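Local coordinates for protein cysteine synthase 3 (Entamoeba histolytica, PDB 6KR5) that catalyses, as an O-acetylserine sulfhydrylase that uses pyridoxal-5'-phosphate, the formation of L-cysteine from O-acetyl-L-serine and sulfide, at residues V211-E220 with V250-T259; H30-I38 with K327-L336. All coordinates share one frame; numbering follows the deposited sequence.

Overall arrangement
Near the N terminus, after strand 26-28, the chain makes the turns of His30-Ile38, half of interaction 2, then runs into strand 43-48 and on through the parallel sheet that ends with strand 154-156. It returns to the mixed sheet at strand 186-190, and strand 212-218 pairs with strand 253-257 in interaction 1, closing a loop without helix or strand. Helices 259-273 and 279-292 and strand 301-306 follow before helix 327-335 reaches back to 30-38. Interaction 1 is thus nested inside the much longer loop of interaction 2. Their centres lie about 20 Å apart: one extends the mixed sheet, the other joins the C-terminal helix to an early loop.

Interaction 1: residues V211-E220 with V250-T259; sequences VKVVAVEPAE and VVDEITPIKT
Ala215 meets its neighbour strand in parallel register, its N donating to Glu253 O (2.9 Å) and its O accepting from Thr255 N (2.8 Å). Glu217 O takes the next amide, Ile257 N, whereas Glu217 N to Thr255 O is a weak bond. Pro256 costs this ladder nothing, for the amides of Thr255 and Ile257 serve it. On one face, Val216 CG1 touches Ile257 CG1 at 3.7 Å beneath helix 279-292; on the opposite one, small Ala215 leaves its CB 3.8 Å from Val251 CG1.

Side chains finish both ends. Asp252 holds CG beside its own N (chi1 -62°), and the anti lone pair of OD2 receives Val213 N at 2.8 Å; Lys205 also pairs with OD2. Extended Lys212 brings NZ above the carboxylate plane of Glu253, 3.1 Å from OE1, but Glu291 is its stronger partner, while Lys294 pairs with Glu253 OE2. Bent at chi2 (85°), Glu220 lets OE1 accept Thr259 N as well; Thr259 OG1 donates to Glu220 OE1 at 2.8 Å. Helix 259-273 begins there, so the carboxylate's negative charge is probably favoured by the helix start, and the strand pair is bonded beyond its last rung.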
loop_
_atom_site.group_PDB
_atom_site.type_symbol
_atom_site.label_atom_id
_atom_site.label_comp_id
_atom_site.label_asym_id
_atom_site.label_seq_id
_atom_site.Cartn_x
_atom_site.Cartn_y
_atom_site.Cartn_z
ATOM N N VAL B 211 -20.561 23.300 -1.297
ATOM C CA VAL B 211 -19.258 22.681 -1.516
ATOM C C VAL B 211 -18.835 22.947 -2.953
ATOM O O VAL B 211 -19.613 22.733 -3.893
ATOM C CB VAL B 211 -19.307 21.174 -1.211
ATOM C CG1 VAL B 211 -18.056 20.464 -1.751
ATOM C CG2 VAL B 211 -19.439 20.942 0.280
ATOM N N LYS B 212 -17.614 23.448 -3.124
ATOM C CA LYS B 212 -17.045 23.724 -4.435
ATOM C C LYS B 212 -16.338 22.475 -4.950
ATOM O O LYS B 212 -15.563 21.854 -4.220
ATOM C CB LYS B 212 -16.065 24.894 -4.347
ATOM C CG LYS B 212 -15.460 25.307 -5.673
ATOM C CD LYS B 212 -14.455 26.442 -5.492
ATOM C CE LYS B 212 -13.936 26.937 -6.837
ATOM N NZ LYS B 212 -12.917 28.019 -6.649
ATOM N N VAL B 213 -16.612 22.109 -6.198
ATOM C CA VAL B 213 -16.033 20.926 -6.828
ATOM C C VAL B 213 -14.993 21.380 -7.843
ATOM O O VAL B 213 -15.322 22.087 -8.803
ATOM C CB VAL B 213 -17.119 20.067 -7.485
ATOM C CG1 VAL B 213 -16.481 18.928 -8.274
ATOM C CG2 VAL B 213 -18.060 19.534 -6.412
ATOM N N VAL B 214 -13.743 20.962 -7.649
ATOM C CA VAL B 214 -12.640 21.351 -8.522
ATOM C C VAL B 214 -12.144 20.113 -9.260
ATOM O O VAL B 214 -11.651 19.167 -8.635
ATOM C CB VAL B 214 -11.502 22.004 -7.724
ATOM C CG1 VAL B 214 -10.329 22.342 -8.637
ATOM C CG2 VAL B 214 -12.007 23.260 -6.999
ATOM N N ALA B 215 -12.251 20.123 -10.588
ATOM C CA ALA B 215 -11.715 19.055 -11.422
ATOM C C ALA B 215 -10.331 19.449 -11.927
ATOM O O ALA B 215 -10.103 20.611 -12.274
ATOM C CB ALA B 215 -12.644 18.777 -12.607
ATOM N N VAL B 216 -9.416 18.478 -11.989
ATOM C CA VAL B 216 -8.031 18.711 -12.384
ATOM C C VAL B 216 -7.705 17.869 -13.608
ATOM O O VAL B 216 -8.061 16.687 -13.674
ATOM C CB VAL B 216 -7.070 18.381 -11.223
ATOM C CG1 VAL B 216 -5.602 18.636 -11.596
ATOM C CG2 VAL B 216 -7.471 19.161 -9.984
ATOM N N GLU B 217 -7.036 18.474 -14.581
ATOM C CA GLU B 217 -6.660 17.760 -15.792
ATOM C C GLU B 217 -5.285 18.247 -16.246
ATOM O O GLU B 217 -4.838 19.317 -15.830
ATOM C CB GLU B 217 -7.708 17.945 -16.901
ATOM C CG GLU B 217 -7.942 19.378 -17.346
ATOM C CD GLU B 217 -8.943 19.475 -18.502
ATOM O OE1 GLU B 217 -9.386 18.425 -19.019
ATOM O OE2 GLU B 217 -9.271 20.611 -18.896
ATOM N N PRO B 218 -4.600 17.471 -17.088
ATOM C CA PRO B 218 -3.285 17.923 -17.568
ATOM C C PRO B 218 -3.405 19.159 -18.443
ATOM O O PRO B 218 -4.261 19.240 -19.330
ATOM C CB PRO B 218 -2.758 16.722 -18.374
ATOM C CG PRO B 218 -3.637 15.551 -17.995
ATOM C CD PRO B 218 -4.969 16.160 -17.652
ATOM N N ALA B 219 -2.511 20.118 -18.203
ATOM C CA ALA B 219 -2.489 21.303 -19.054
ATOM C C ALA B 219 -2.270 20.935 -20.513
ATOM O O ALA B 219 -2.755 21.636 -21.410
ATOM C CB ALA B 219 -1.403 22.272 -18.586
ATOM N N GLU B 220 -1.564 19.834 -20.766
ATOM C CA GLU B 220 -1.232 19.395 -22.116
ATOM C C GLU B 220 -2.362 18.633 -22.804
ATOM O O GLU B 220 -2.254 18.341 -24.003
ATOM C CB GLU B 220 0.043 18.543 -22.057
ATOM C CG GLU B 220 1.286 19.299 -21.545
ATOM C CD GLU B 220 1.420 19.350 -20.016
ATOM O OE1 GLU B 220 0.761 18.545 -19.325
ATOM O OE2 GLU B 220 2.189 20.210 -19.516
ATOM N N VAL B 250 -21.913 19.584 -12.394
ATOM C CA VAL B 250 -21.454 19.262 -11.041
ATOM C C VAL B 250 -20.159 19.980 -10.698
ATOM O O VAL B 250 -19.843 20.173 -9.509
ATOM C CB VAL B 250 -21.272 17.736 -10.911
ATOM C CG1 VAL B 250 -20.779 17.314 -9.516
ATOM C CG2 VAL B 250 -22.568 17.028 -11.233
ATOM N N VAL B 251 -19.398 20.381 -11.709
ATOM C CA VAL B 251 -18.044 20.895 -11.524
ATOM C C VAL B 251 -18.072 22.416 -11.525
ATOM O O VAL B 251 -18.646 23.035 -12.430
ATOM C CB VAL B 251 -17.109 20.362 -12.620
ATOM C CG1 VAL B 251 -15.725 20.979 -12.502
ATOM C CG2 VAL B 251 -17.052 18.836 -12.566
ATOM N N ASP B 252 -17.429 23.021 -10.531
ATOM C CA ASP B 252 -17.407 24.470 -10.397
ATOM C C ASP B 252 -16.172 25.125 -10.993
ATOM O O ASP B 252 -16.225 26.311 -11.347
ATOM C CB ASP B 252 -17.503 24.846 -8.920
ATOM C CG ASP B 252 -18.786 24.380 -8.313
ATOM O OD1 ASP B 252 -19.845 24.809 -8.819
ATOM O OD2 ASP B 252 -18.745 23.553 -7.377
ATOM N N GLU B 253 -15.072 24.393 -11.117
ATOM C CA GLU B 253 -13.825 24.949 -11.618
ATOM C C GLU B 253 -12.999 23.809 -12.190
ATOM O O GLU B 253 -12.959 22.719 -11.609
ATOM C CB GLU B 253 -13.045 25.666 -10.506
ATOM C CG GLU B 253 -11.653 26.146 -10.907
ATOM C CD GLU B 253 -10.824 26.601 -9.717
ATOM O OE1 GLU B 253 -11.208 26.287 -8.567
ATOM O OE2 GLU B 253 -9.786 27.264 -9.930
ATOM N N ILE B 254 -12.367 24.059 -13.332
ATOM C CA ILE B 254 -11.392 23.138 -13.909
ATOM C C ILE B 254 -10.017 23.777 -13.784
ATOM O O ILE B 254 -9.792 24.886 -14.282
ATOM C CB ILE B 254 -11.707 22.818 -15.376
ATOM C CG1 ILE B 254 -13.133 22.275 -15.513
ATOM C CG2 ILE B 254 -10.676 21.839 -15.931
ATOM C CD1 ILE B 254 -13.745 22.472 -16.895
ATOM N N THR B 255 -9.086 23.078 -13.137
ATOM C CA THR B 255 -7.732 23.594 -12.974
ATOM C C THR B 255 -6.759 22.728 -13.754
ATOM O O THR B 255 -6.542 21.565 -13.381
ATOM C CB THR B 255 -7.340 23.638 -11.499
ATOM O OG1 THR B 255 -8.242 24.508 -10.803
ATOM C CG2 THR B 255 -5.915 24.163 -11.337
ATOM N N PRO B 256 -6.182 23.229 -14.841
ATOM C CA PRO B 256 -5.158 22.466 -15.557
ATOM C C PRO B 256 -3.835 22.522 -14.815
ATOM O O PRO B 256 -3.468 23.550 -14.236
ATOM C CB PRO B 256 -5.063 23.188 -16.906
ATOM C CG PRO B 256 -5.417 24.605 -16.578
ATOM C CD PRO B 256 -6.455 24.531 -15.478
ATOM N N ILE B 257 -3.106 21.410 -14.850
ATOM C CA ILE B 257 -1.809 21.299 -14.188
ATOM C C ILE B 257 -0.808 20.742 -15.192
ATOM O O ILE B 257 -1.070 19.721 -15.841
ATOM C CB ILE B 257 -1.877 20.406 -12.928
ATOM C CG1 ILE B 257 -2.767 21.025 -11.840
ATOM C CG2 ILE B 257 -0.473 20.118 -12.392
ATOM C CD1 ILE B 257 -2.173 22.292 -11.148
ATOM N N LYS B 258 0.339 21.409 -15.322
ATOM C CA LYS B 258 1.378 20.914 -16.217
ATOM C C LYS B 258 1.958 19.598 -15.705
ATOM O O LYS B 258 2.204 19.432 -14.503
ATOM C CB LYS B 258 2.505 21.937 -16.362
ATOM C CG LYS B 258 2.109 23.246 -17.048
ATOM C CD LYS B 258 3.296 24.195 -17.036
ATOM C CE LYS B 258 3.019 25.472 -17.808
ATOM N NZ LYS B 258 4.123 26.450 -17.607
ATOM N N THR B 259 2.222 18.685 -16.644
ATOM C CA THR B 259 2.830 17.397 -16.318
ATOM C C THR B 259 4.045 17.559 -15.407
ATOM O O THR B 259 4.131 16.918 -14.352
ATOM C CB THR B 259 3.225 16.664 -17.604
ATOM O OG1 THR B 259 2.044 16.262 -18.303
ATOM C CG2 THR B 259 4.004 15.400 -17.291
#

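Interaction 2: residues H30-I38 with K327-L336; sequences HGVTDHPSI and KQQVLDSLLL
His35 reaches from its loop to helix 327-335, where its NE2 donates to Asp332 OD1 over 2.7 Å. The imidazole and carboxylate planes stand 82° apart, yet the donor meets OD1 nearly along its C-O axis. With CG anti to the backbone N (chi1 -166°), the ring extends across to the helix. Its other nitrogen is held from within the loop: ND1 lies 2.9 Å from Ser37 OG, with which it shares a hydrogen bond, and accepts Ser37 N from well outside the ring plane. Partners on both nitrogens fix the ring's rotation. An acceptor role at ND1 with a donor role at NE2 fits the neutral NE2-H tautomer, which the Asp332 carboxylate would probably favour.

The second polar group surrounds Lys327. Its long chain, bent at chi3 (98°), carries NZ to Gly31 O at 2.9 Å and to Asp34 OD2 at 3.0 Å, the latter a salt bridge through the anti lone pair. A flexible lysine suits this place, since one ammonium group joins two points of the same turn.

Apolar contacts fill in between. Leu335 CD1 makes a CH-pi contact over one face of the His35 ring, 4.1 Å from its centroid, while Pro36 CD lies over the opposite face. Leu331 sets CB 3.7 Å from His35 CD2 and pushes CD1 among the carbonyl oxygens of Val32 and Asp34. Val32 O is buried here without a polar partner, whereas the Val32 side chain meets Leu331 CD2.

Around this contact, Asp273 of helix 259-273 accepts the amides of Gly31 and Val32, and Met265 of that helix touches Val32. Helix 279-292 offers Leu286 and Leu289 to Leu335, and Ile38 packs on Leu289 and on Ile44 of strand 43-48, so loop and C-terminal helix lie together against two helices and that strand.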
loop_
_atom_site.group_PDB
_atom_site.type_symbol
_atom_site.label_atom_id
_atom_site.label_comp_id
_atom_site.label_asym_id
_atom_site.label_seq_id
_atom_site.Cartn_x
_atom_site.Cartn_y
_atom_site.Cartn_z
ATOM N N HIS B 30 1.151 19.698 5.928
ATOM C CA HIS B 30 1.821 20.743 6.706
ATOM C C HIS B 30 3.078 21.235 6.007
ATOM O O HIS B 30 3.338 22.441 5.956
ATOM C CB HIS B 30 2.192 20.240 8.105
ATOM C CG HIS B 30 1.013 19.893 8.954
ATOM N ND1 HIS B 30 0.158 20.843 9.469
ATOM C CD2 HIS B 30 0.551 18.695 9.386
ATOM C CE1 HIS B 30 -0.791 20.244 10.167
ATOM N NE2 HIS B 30 -0.570 18.942 10.139
ATOM N N GLY B 31 3.878 20.304 5.494
ATOM C CA GLY B 31 5.152 20.682 4.913
ATOM C C GLY B 31 4.992 21.523 3.666
ATOM O O GLY B 31 5.609 22.582 3.532
ATOM N N VAL B 32 4.145 21.070 2.737
ATOM C CA VAL B 32 3.968 21.797 1.482
ATOM C C VAL B 32 2.946 22.919 1.581
ATOM O O VAL B 32 2.793 23.675 0.616
ATOM C CB VAL B 32 3.581 20.856 0.321
ATOM C CG1 VAL B 32 4.712 19.880 0.039
ATOM C CG2 VAL B 32 2.253 20.132 0.590
ATOM N N THR B 33 2.256 23.066 2.717
ATOM C CA THR B 33 1.366 24.203 2.933
ATOM C C THR B 33 2.076 25.370 3.600
ATOM O O THR B 33 1.462 26.428 3.779
ATOM C CB THR B 33 0.154 23.801 3.784
ATOM O OG1 THR B 33 0.592 23.445 5.102
ATOM C CG2 THR B 33 -0.594 22.632 3.143
ATOM N N ASP B 34 3.350 25.188 3.956
ATOM C CA ASP B 34 4.196 26.188 4.607
ATOM C C ASP B 34 4.696 27.153 3.534
ATOM O O ASP B 34 5.822 27.065 3.040
ATOM C CB ASP B 34 5.336 25.486 5.339
ATOM C CG ASP B 34 6.307 26.441 6.012
ATOM O OD1 ASP B 34 5.933 27.590 6.332
ATOM O OD2 ASP B 34 7.463 26.012 6.213
ATOM N N HIS B 35 3.821 28.086 3.157
ATOM C CA HIS B 35 4.109 29.047 2.102
ATOM C C HIS B 35 3.294 30.305 2.350
ATOM O O HIS B 35 2.131 30.205 2.756
ATOM C CB HIS B 35 3.786 28.489 0.711
ATOM C CG HIS B 35 4.357 29.302 -0.407
ATOM N ND1 HIS B 35 3.621 30.238 -1.101
ATOM C CD2 HIS B 35 5.600 29.331 -0.941
ATOM C CE1 HIS B 35 4.385 30.799 -2.022
ATOM N NE2 HIS B 35 5.590 30.267 -1.946
ATOM N N PRO B 36 3.865 31.491 2.119
ATOM C CA PRO B 36 3.126 32.732 2.405
ATOM C C PRO B 36 1.805 32.857 1.670
ATOM O O PRO B 36 0.913 33.562 2.158
ATOM C CB PRO B 36 4.109 33.828 1.970
ATOM C CG PRO B 36 5.455 33.203 2.131
ATOM C CD PRO B 36 5.274 31.749 1.776
ATOM N N SER B 37 1.645 32.197 0.519
ATOM C CA SER B 37 0.405 32.302 -0.235
ATOM C C SER B 37 -0.776 31.661 0.485
ATOM O O SER B 37 -1.923 31.964 0.149
ATOM C CB SER B 37 0.578 31.658 -1.609
ATOM O OG SER B 37 0.775 30.263 -1.464
ATOM N N ILE B 38 -0.531 30.787 1.459
ATOM C CA ILE B 38 -1.596 30.057 2.147
ATOM C C ILE B 38 -1.689 30.542 3.591
ATOM O O ILE B 38 -0.713 30.444 4.349
ATOM C CB ILE B 38 -1.364 28.541 2.091
ATOM C CG1 ILE B 38 -1.339 28.071 0.637
ATOM C CG2 ILE B 38 -2.436 27.807 2.887
ATOM C CD1 ILE B 38 -0.912 26.609 0.474
ATOM N N LYS B 327 13.120 23.732 0.152
ATOM C CA LYS B 327 11.661 23.687 0.132
ATOM C C LYS B 327 11.074 25.009 -0.335
ATOM O O LYS B 327 10.154 25.036 -1.160
ATOM C CB LYS B 327 11.099 23.334 1.509
ATOM C CG LYS B 327 9.581 23.288 1.491
ATOM C CD LYS B 327 8.992 22.738 2.782
ATOM C CE LYS B 327 8.563 23.866 3.702
ATOM N NZ LYS B 327 7.976 23.332 4.956
ATOM N N GLN B 328 11.608 26.131 0.153
ATOM C CA GLN B 328 11.014 27.397 -0.254
ATOM C C GLN B 328 11.240 27.664 -1.736
ATOM O O GLN B 328 10.350 28.185 -2.418
ATOM C CB GLN B 328 11.543 28.543 0.605
ATOM C CG GLN B 328 10.760 28.693 1.909
ATOM C CD GLN B 328 9.245 28.666 1.698
ATOM O OE1 GLN B 328 8.536 27.846 2.288
ATOM N NE2 GLN B 328 8.746 29.574 0.864
ATOM N N GLN B 329 12.411 27.299 -2.265
ATOM C CA GLN B 329 12.621 27.476 -3.697
ATOM C C GLN B 329 11.634 26.641 -4.494
ATOM O O GLN B 329 11.083 27.104 -5.498
ATOM C CB GLN B 329 14.048 27.108 -4.084
ATOM C CG GLN B 329 15.079 28.094 -3.535
ATOM C CD GLN B 329 16.487 27.766 -3.979
ATOM O OE1 GLN B 329 17.167 26.924 -3.375
ATOM N NE2 GLN B 329 16.938 28.437 -5.037
ATOM N N VAL B 330 11.409 25.400 -4.064
ATOM C CA VAL B 330 10.496 24.527 -4.795
ATOM C C VAL B 330 9.071 25.047 -4.700
ATOM O O VAL B 330 8.359 25.119 -5.707
ATOM C CB VAL B 330 10.606 23.079 -4.282
ATOM C CG1 VAL B 330 9.479 22.240 -4.861
ATOM C CG2 VAL B 330 11.938 22.490 -4.681
ATOM N N LEU B 331 8.622 25.407 -3.495
ATOM C CA LEU B 331 7.242 25.872 -3.356
ATOM C C LEU B 331 7.031 27.209 -4.056
ATOM O O LEU B 331 5.972 27.438 -4.646
ATOM C CB LEU B 331 6.853 25.972 -1.887
ATOM C CG LEU B 331 6.737 24.629 -1.164
ATOM C CD1 LEU B 331 6.285 24.865 0.262
ATOM C CD2 LEU B 331 5.768 23.706 -1.882
ATOM N N ASP B 332 8.023 28.107 -4.003
ATOM C CA ASP B 332 7.922 29.351 -4.765
ATOM C C ASP B 332 7.757 29.072 -6.257
ATOM O O ASP B 332 6.952 29.724 -6.932
ATOM C CB ASP B 332 9.157 30.221 -4.535
ATOM C CG ASP B 332 9.063 31.070 -3.278
ATOM O OD1 ASP B 332 7.965 31.188 -2.699
ATOM O OD2 ASP B 332 10.105 31.634 -2.871
ATOM N N SER B 333 8.515 28.109 -6.791
ATOM C CA SER B 333 8.449 27.810 -8.220
ATOM C C SER B 333 7.082 27.267 -8.621
ATOM O O SER B 333 6.670 27.409 -9.779
ATOM C CB SER B 333 9.556 26.823 -8.597
ATOM O OG SER B 333 9.170 25.479 -8.337
ATOM N N LEU B 334 6.364 26.672 -7.680
ATOM C CA LEU B 334 5.070 26.061 -7.948
ATOM C C LEU B 334 3.896 26.968 -7.634
ATOM O O LEU B 334 2.860 26.883 -8.313
ATOM C CB LEU B 334 4.929 24.770 -7.133
ATOM C CG LEU B 334 5.809 23.611 -7.579
ATOM C CD1 LEU B 334 5.809 22.524 -6.526
ATOM C CD2 LEU B 334 5.320 23.086 -8.914
ATOM N N LEU B 335 4.028 27.842 -6.638
ATOM C CA LEU B 335 2.877 28.532 -6.070
ATOM C C LEU B 335 2.845 30.025 -6.338
ATOM O O LEU B 335 1.760 30.609 -6.329
ATOM C CB LEU B 335 2.814 28.303 -4.555
ATOM C CG LEU B 335 2.595 26.851 -4.118
ATOM C CD1 LEU B 335 2.566 26.706 -2.603
ATOM C CD2 LEU B 335 1.320 26.286 -4.749
ATOM N N LEU B 336 3.990 30.664 -6.563
ATOM C CA LEU B 336 3.975 32.091 -6.852
ATOM C C LEU B 336 3.263 32.332 -8.173
ATOM O O LEU B 336 3.576 31.694 -9.183
ATOM C CB LEU B 336 5.393 32.648 -6.899
ATOM C CG LEU B 336 6.079 32.728 -5.538
ATOM C CD1 LEU B 336 7.431 33.408 -5.681
ATOM C CD2 LEU B 336 5.201 33.445 -4.520
#